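Local coordinates for cell division control protein (Pyrococcus abyssi, PDB 6RPP) that is an intein of the HINT fold, which probably excises itself from its host, the replicative MCM helicase, by protein splicing, at residues K62-R67 and P153-F158; Y54-E59 and G162-A167. The protein carries 2 engineered substitutions. All coordinates share one frame; numbering follows the deposited sequence.

Interaction 1. Residues K62-R67 and P153-F158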
loop_
_atom_site.group_PDB
_atom_site.type_symbol
_atom_site.label_atom_id
_atom_site.label_comp_id
_atom_site.label_asym_id
_atom_site.label_seq_id
_atom_site.Cartn_x
_atom_site.Cartn_y
_atom_site.Cartn_z
ATOM N N LYS A 62 5.842 6.774 15.673
ATOM C CA LYS A 62 4.935 7.908 15.567
ATOM C C LYS A 62 4.247 7.867 14.212
ATOM O O LYS A 62 4.834 7.427 13.228
ATOM C CB LYS A 62 5.699 9.227 15.710
ATOM C CG LYS A 62 5.906 9.646 17.168
ATOM C CD LYS A 62 5.937 11.153 17.347
ATOM C CE LYS A 62 7.074 11.794 16.566
ATOM N NZ LYS A 62 7.786 12.836 17.375
ATOM N N VAL A 63 2.990 8.301 14.171
ATOM C CA VAL A 63 2.259 8.474 12.912
ATOM C C VAL A 63 2.273 9.948 12.560
ATOM O O VAL A 63 1.891 10.791 13.385
ATOM C CB VAL A 63 0.818 7.963 13.014
ATOM C CG1 VAL A 63 0.075 8.185 11.672
ATOM C CG2 VAL A 63 0.787 6.526 13.433
ATOM N N ARG A 64 2.681 10.255 11.337
ATOM C CA ARG A 64 2.864 11.625 10.880
ATOM C C ARG A 64 2.167 11.833 9.548
ATOM O O ARG A 64 2.060 10.920 8.727
ATOM C CB ARG A 64 4.352 11.975 10.703
ATOM C CG ARG A 64 5.106 12.327 11.977
ATOM C CD ARG A 64 6.385 13.043 11.610
ATOM N NE ARG A 64 7.354 13.049 12.699
ATOM C CZ ARG A 64 8.312 12.139 12.840
ATOM N NH1 ARG A 64 8.432 11.157 11.949
ATOM N NH2 ARG A 64 9.157 12.222 13.856
ATOM N N LYS A 65 1.699 13.051 9.306
ATOM C CA LYS A 65 1.228 13.362 7.961
ATOM C C LYS A 65 2.429 13.517 7.040
ATOM O O LYS A 65 3.478 14.039 7.441
ATOM C CB LYS A 65 0.389 14.655 7.947
ATOM C CG LYS A 65 -0.912 14.584 8.711
ATOM C CD LYS A 65 -1.664 15.913 8.653
ATOM C CE LYS A 65 -3.015 15.772 9.342
ATOM N NZ LYS A 65 -3.691 17.080 9.590
ATOM N N ALA A 66 2.282 13.047 5.814
ATOM C CA ALA A 66 3.384 13.088 4.879
ATOM C C ALA A 66 2.803 13.255 3.492
ATOM O O ALA A 66 1.604 13.059 3.283
ATOM C CB ALA A 66 4.253 11.805 5.005
ATOM N N ARG A 67 3.624 13.737 2.563
ATOM C CA ARG A 67 3.140 13.958 1.201
ATOM C C ARG A 67 3.498 12.780 0.284
ATOM O O ARG A 67 4.594 12.211 0.373
ATOM C CB ARG A 67 3.703 15.275 0.646
ATOM C CG ARG A 67 3.004 16.541 1.243
ATOM C CD ARG A 67 1.635 16.861 0.555
ATOM N NE ARG A 67 0.809 17.839 1.282
ATOM C CZ ARG A 67 -0.337 18.369 0.834
ATOM N NH1 ARG A 67 -0.837 18.033 -0.360
ATOM N NH2 ARG A 67 -0.998 19.247 1.589
ATOM N N PRO A 153 7.928 10.036 -0.158
ATOM C CA PRO A 153 9.336 10.269 0.136
ATOM C C PRO A 153 9.607 10.210 1.616
ATOM O O PRO A 153 8.854 10.760 2.421
ATOM C CB PRO A 153 9.592 11.679 -0.409
ATOM C CG PRO A 153 8.621 11.712 -1.590
ATOM C CD PRO A 153 7.388 11.022 -1.108
ATOM N N GLY A 154 10.745 9.597 1.941
ATOM C CA GLY A 154 11.238 9.460 3.291
ATOM C C GLY A 154 10.690 8.171 3.859
ATOM O O GLY A 154 11.425 7.185 4.032
ATOM N N TYR A 155 9.370 8.125 3.976
ATOM C CA TYR A 155 8.702 7.136 4.800
ATOM C C TYR A 155 8.491 5.813 4.081
ATOM O O TYR A 155 8.473 4.762 4.724
ATOM C CB TYR A 155 7.319 7.643 5.185
ATOM C CG TYR A 155 7.382 8.805 6.143
ATOM C CD1 TYR A 155 7.516 8.559 7.497
ATOM C CD2 TYR A 155 7.295 10.121 5.688
ATOM C CE1 TYR A 155 7.569 9.571 8.403
ATOM C CE2 TYR A 155 7.402 11.173 6.606
ATOM C CZ TYR A 155 7.490 10.861 7.948
ATOM O OH TYR A 155 7.527 11.896 8.850
ATOM N N HIS A 156 8.245 5.858 2.780
ATOM C CA HIS A 156 7.933 4.630 2.033
ATOM C C HIS A 156 6.768 3.841 2.608
ATOM O O HIS A 156 6.757 2.600 2.551
ATOM C CB HIS A 156 9.147 3.704 2.009
ATOM C CG HIS A 156 10.197 4.100 1.043
ATOM N ND1 HIS A 156 10.112 3.815 -0.298
ATOM C CD2 HIS A 156 11.402 4.690 1.233
ATOM C CE1 HIS A 156 11.216 4.235 -0.898
ATOM N NE2 HIS A 156 11.990 4.816 0.002
ATOM N N ASN A 157 5.757 4.510 3.158
ATOM C CA ASN A 157 4.549 3.821 3.513
ATOM C C ASN A 157 3.435 4.838 3.651
ATOM O O ASN A 157 3.695 6.036 3.827
ATOM C CB ASN A 157 4.737 3.021 4.834
ATOM C CG ASN A 157 4.827 3.884 6.073
ATOM O OD1 ASN A 157 3.791 4.125 6.692
ATOM N ND2 ASN A 157 6.030 4.282 6.489
ATOM N N PHE A 158 2.198 4.327 3.584
ATOM C CA PHE A 158 0.980 5.122 3.806
ATOM C C PHE A 158 -0.049 4.232 4.460
ATOM O O PHE A 158 -0.073 3.015 4.232
ATOM C CB PHE A 158 0.399 5.737 2.505
ATOM C CG PHE A 158 0.164 4.708 1.417
ATOM C CD1 PHE A 158 -1.062 4.026 1.315
ATOM C CD2 PHE A 158 1.162 4.406 0.474
ATOM C CE1 PHE A 158 -1.322 3.069 0.374
ATOM C CE2 PHE A 158 0.943 3.433 -0.508
ATOM C CZ PHE A 158 -0.282 2.765 -0.582
HETATM O O HOH W 1 6.317 14.061 8.065
HETATM O O HOH W 2 6.748 12.740 1.980
#

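Interaction 2. Residues Y54-E59 and G162-A167. Engineered in segment 162-167: Ala167 (natural residue Asn).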
loop_
_atom_site.group_PDB
_atom_site.type_symbol
_atom_site.label_atom_id
_atom_site.label_comp_id
_atom_site.label_asym_id
_atom_site.label_seq_id
_atom_site.Cartn_x
_atom_site.Cartn_y
_atom_site.Cartn_z
ATOM N N TYR A 54 -1.016 9.503 5.728
ATOM C CA TYR A 54 -0.431 9.259 7.042
ATOM C C TYR A 54 0.624 8.171 6.889
ATOM O O TYR A 54 0.365 7.143 6.254
ATOM C CB TYR A 54 -1.491 8.814 8.064
ATOM C CG TYR A 54 -2.378 9.956 8.511
ATOM C CD1 TYR A 54 -1.919 10.876 9.454
ATOM C CD2 TYR A 54 -3.644 10.129 7.974
ATOM C CE1 TYR A 54 -2.711 11.911 9.849
ATOM C CE2 TYR A 54 -4.445 11.153 8.377
ATOM C CZ TYR A 54 -3.973 12.038 9.318
ATOM O OH TYR A 54 -4.755 13.075 9.734
ATOM N N SER A 55 1.788 8.410 7.495
ATOM C CA SER A 55 2.898 7.473 7.435
ATOM C C SER A 55 3.425 7.127 8.817
ATOM O O SER A 55 3.482 7.973 9.706
ATOM C CB SER A 55 3.987 8.025 6.599
ATOM O OG SER A 55 3.474 8.343 5.310
ATOM N N LEU A 56 3.828 5.875 8.969
ATOM C CA LEU A 56 4.523 5.438 10.179
ATOM C C LEU A 56 6.021 5.730 10.113
ATOM O O LEU A 56 6.682 5.474 9.100
ATOM C CB LEU A 56 4.299 3.948 10.379
ATOM C CG LEU A 56 4.858 3.276 11.629
ATOM C CD1 LEU A 56 4.242 3.841 12.891
ATOM C CD2 LEU A 56 4.618 1.776 11.510
ATOM N N ASP A 57 6.556 6.279 11.213
ATOM C CA ASP A 57 7.991 6.356 11.464
ATOM C C ASP A 57 8.380 5.044 12.128
ATOM O O ASP A 57 8.017 4.806 13.282
ATOM C CB ASP A 57 8.259 7.571 12.353
ATOM C CG ASP A 57 9.720 7.790 12.646
ATOM O OD1 ASP A 57 10.491 6.824 12.774
ATOM O OD2 ASP A 57 10.094 8.965 12.783
ATOM N N LEU A 58 9.107 4.182 11.413
ATOM C CA LEU A 58 9.331 2.866 11.989
ATOM C C LEU A 58 10.291 2.894 13.171
ATOM O O LEU A 58 10.211 2.011 14.030
ATOM C CB LEU A 58 9.820 1.904 10.923
ATOM C CG LEU A 58 8.494 1.529 10.270
ATOM C CD1 LEU A 58 8.678 1.426 8.827
ATOM C CD2 LEU A 58 7.916 0.265 10.887
ATOM N N GLU A 59 11.162 3.901 13.273
ATOM C CA GLU A 59 12.062 3.923 14.418
ATOM C C GLU A 59 11.361 4.347 15.699
ATOM O O GLU A 59 11.663 3.823 16.782
ATOM C CB GLU A 59 13.235 4.879 14.140
ATOM C CG GLU A 59 14.086 4.494 12.959
ATOM C CD GLU A 59 15.454 5.182 12.968
ATOM O OE1 GLU A 59 15.834 5.774 14.002
ATOM O OE2 GLU A 59 16.145 5.087 11.959
ATOM N N GLY A 162 -6.344 0.270 7.330
ATOM C CA GLY A 162 -5.854 0.092 8.679
ATOM C C GLY A 162 -4.460 -0.499 8.791
ATOM O O GLY A 162 -4.061 -0.847 9.907
ATOM N N ILE A 163 -3.714 -0.608 7.672
ATOM C CA ILE A 163 -2.371 -1.176 7.624
ATOM C C ILE A 163 -1.393 -0.106 7.143
ATOM O O ILE A 163 -1.753 0.697 6.298
ATOM C CB ILE A 163 -2.364 -2.381 6.656
ATOM C CG1 ILE A 163 -3.302 -3.492 7.178
ATOM C CG2 ILE A 163 -0.939 -2.926 6.438
ATOM C CD1 ILE A 163 -3.567 -4.593 6.170
ATOM N N PHE A 164 -0.160 -0.061 7.678
ATOM C CA PHE A 164 0.846 0.846 7.120
ATOM C C PHE A 164 1.472 0.106 5.966
ATOM O O PHE A 164 2.322 -0.766 6.162
ATOM C CB PHE A 164 1.829 1.236 8.220
ATOM C CG PHE A 164 1.198 2.203 9.170
ATOM C CD1 PHE A 164 0.983 3.517 8.809
ATOM C CD2 PHE A 164 0.747 1.753 10.391
ATOM C CE1 PHE A 164 0.380 4.418 9.681
ATOM C CE2 PHE A 164 0.139 2.624 11.276
ATOM C CZ PHE A 164 -0.044 3.964 10.911
ATOM N N VAL A 165 0.977 0.430 4.778
ATOM C CA VAL A 165 1.276 -0.266 3.529
ATOM C C VAL A 165 2.592 0.265 2.995
ATOM O O VAL A 165 2.768 1.494 2.892
ATOM C CB VAL A 165 0.147 -0.019 2.522
ATOM C CG1 VAL A 165 0.460 -0.673 1.225
ATOM C CG2 VAL A 165 -1.186 -0.549 3.099
ATOM N N HIS A 166 3.511 -0.637 2.618
ATOM C CA HIS A 166 4.780 -0.176 2.068
ATOM C C HIS A 166 4.553 0.432 0.689
ATOM O O HIS A 166 3.663 0.005 -0.070
ATOM C CB HIS A 166 5.800 -1.323 2.003
ATOM C CG HIS A 166 7.155 -0.890 1.538
ATOM N ND1 HIS A 166 7.507 -0.895 0.200
ATOM C CD2 HIS A 166 8.226 -0.397 2.207
ATOM C CE1 HIS A 166 8.733 -0.431 0.070
ATOM N NE2 HIS A 166 9.200 -0.138 1.271
ATOM N N ALA A 167 5.358 1.453 0.371
ATOM C CA ALA A 167 5.187 2.272 -0.812
ATOM C C ALA A 167 6.506 2.479 -1.531
ATOM O O ALA A 167 7.594 2.382 -0.956
ATOM C CB ALA A 167 4.670 3.665 -0.415
#

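Interaction 1. Residues K62-R67 and P153-F158
Tyr155 lies against Arg64 and Ala66, packing the loop ahead of the short C-terminal hairpin of this HINT fold onto strand 63-75. The apolar part of the contact is with Ala66, whose CB comes up obliquely to the ring, 3.5 Å from Tyr155 CD2 and nearly as close to CE2. The phenol end meets Arg64, whose CD is 3.2 Å from Tyr155 OH. With chi1 at -80° the arginine's CG sits beside its own backbone N, and the chain then runs extended to NE, crossing the tyrosine at about a right angle. NH1 thereby arrives at the ring edge, its guanidinium plane turned 48° from the ring, and gives a weak hydrogen bond to Tyr155 OH (3.3 Å). The stronger partner of NH1 is Asp57, through a salt bridge to OD2. Replacing Arg64 by alanine would probably leave Asp57 without its positive mate and Tyr155 OH without its weak donor. A water binds that hydroxyl from another direction, 2.6 Å from Tyr155 OH, and also donates to Lys65 O, linking the ring to the strand backbone. At the far end of the contact Pro153 CD touches Arg67 O, while the Arg67 side chain leads away to a salt bridge with Asp50. Within the loop Asn157 ND2 donates to Tyr155 O from above the carbonyl plane, which would tie the turn to the strand that follows, and its OD1 accepts from Leu56 N. A second water donates twice, lying 2.7 Å from Arg67 O and 2.9 Å from Pro153 O.

Interaction 2. Residues Y54-E59 and G162-A167
Leu56 sets its CB over one face of the Phe164 ring, a CH-pi contact in which CB lies 3.9 Å from the ring centroid and 18° off the ring normal. It joins strand 44-56 of the HINT fold to the C-terminal strand 163-166 in the buried interior. The strand segments cross almost perpendicularly, at -84° with their axes 7.6 Å apart, so no backbone ladder joins them; Phe164 spans the gap to Leu56 and the backbone before it, and the two side chains cross at about a right angle. Leu56 CB sits nearer the rim than the middle of the ring, 3.7 Å from Phe164 CD1. The leucine holds CG anti to its backbone N (chi1 -176°), and from there CD2 lies on the same side of the ring plane, displaced toward Phe164 CD2 at 4.0 Å. Phe164 uses a different first torsion, its CG anti to the carbonyl carbon, which sends the ring out toward the other strand. Its CE1 corner runs up to the backbone there: Tyr54 O lies near the ring plane at the edge, 4.4 Å from Phe164 CE1, and Ser55 C approaches the same CE1 obliquely. The CB of Ser55 points away from strand 163-166, and its OG hydrogen-bonds Asn157 O. Val63, Asn157 and Leu159 also pack against Phe164. The backbone of Phe164 is paired with Ala122. Three residues beyond Phe164 comes Ala167, an engineered replacement of the natural asparagine; in inteins the asparagine at this end cyclises to release the downstream flank, a step the substitution would be expected to block. Between the two segments the contact is apolar and dispersive, with no directed polar bond, so shape and burial probably set how the ring sits against Leu56.

From the N terminus, strand 44-56 brings in residues 54-59, and the chain then turns into strand 63-75, its antiparallel neighbour, which carries 62-67. The chain passes through the six-stranded sheet and strand 146-151 before 153-158 returns to 62-67, closing the loop of interaction 1. The hairpin of strands 157-160 and 163-166 follows, and 162-167 closes the wider loop of interaction 2 on 54-59; interaction 1 is nested inside it. Their centres lie about 6 Å apart. Arg64 O and Ser55 N, 2.8 Å apart, probably form a hydrogen bond between the two strands, so both contacts fasten the C-terminal end to one strand pair.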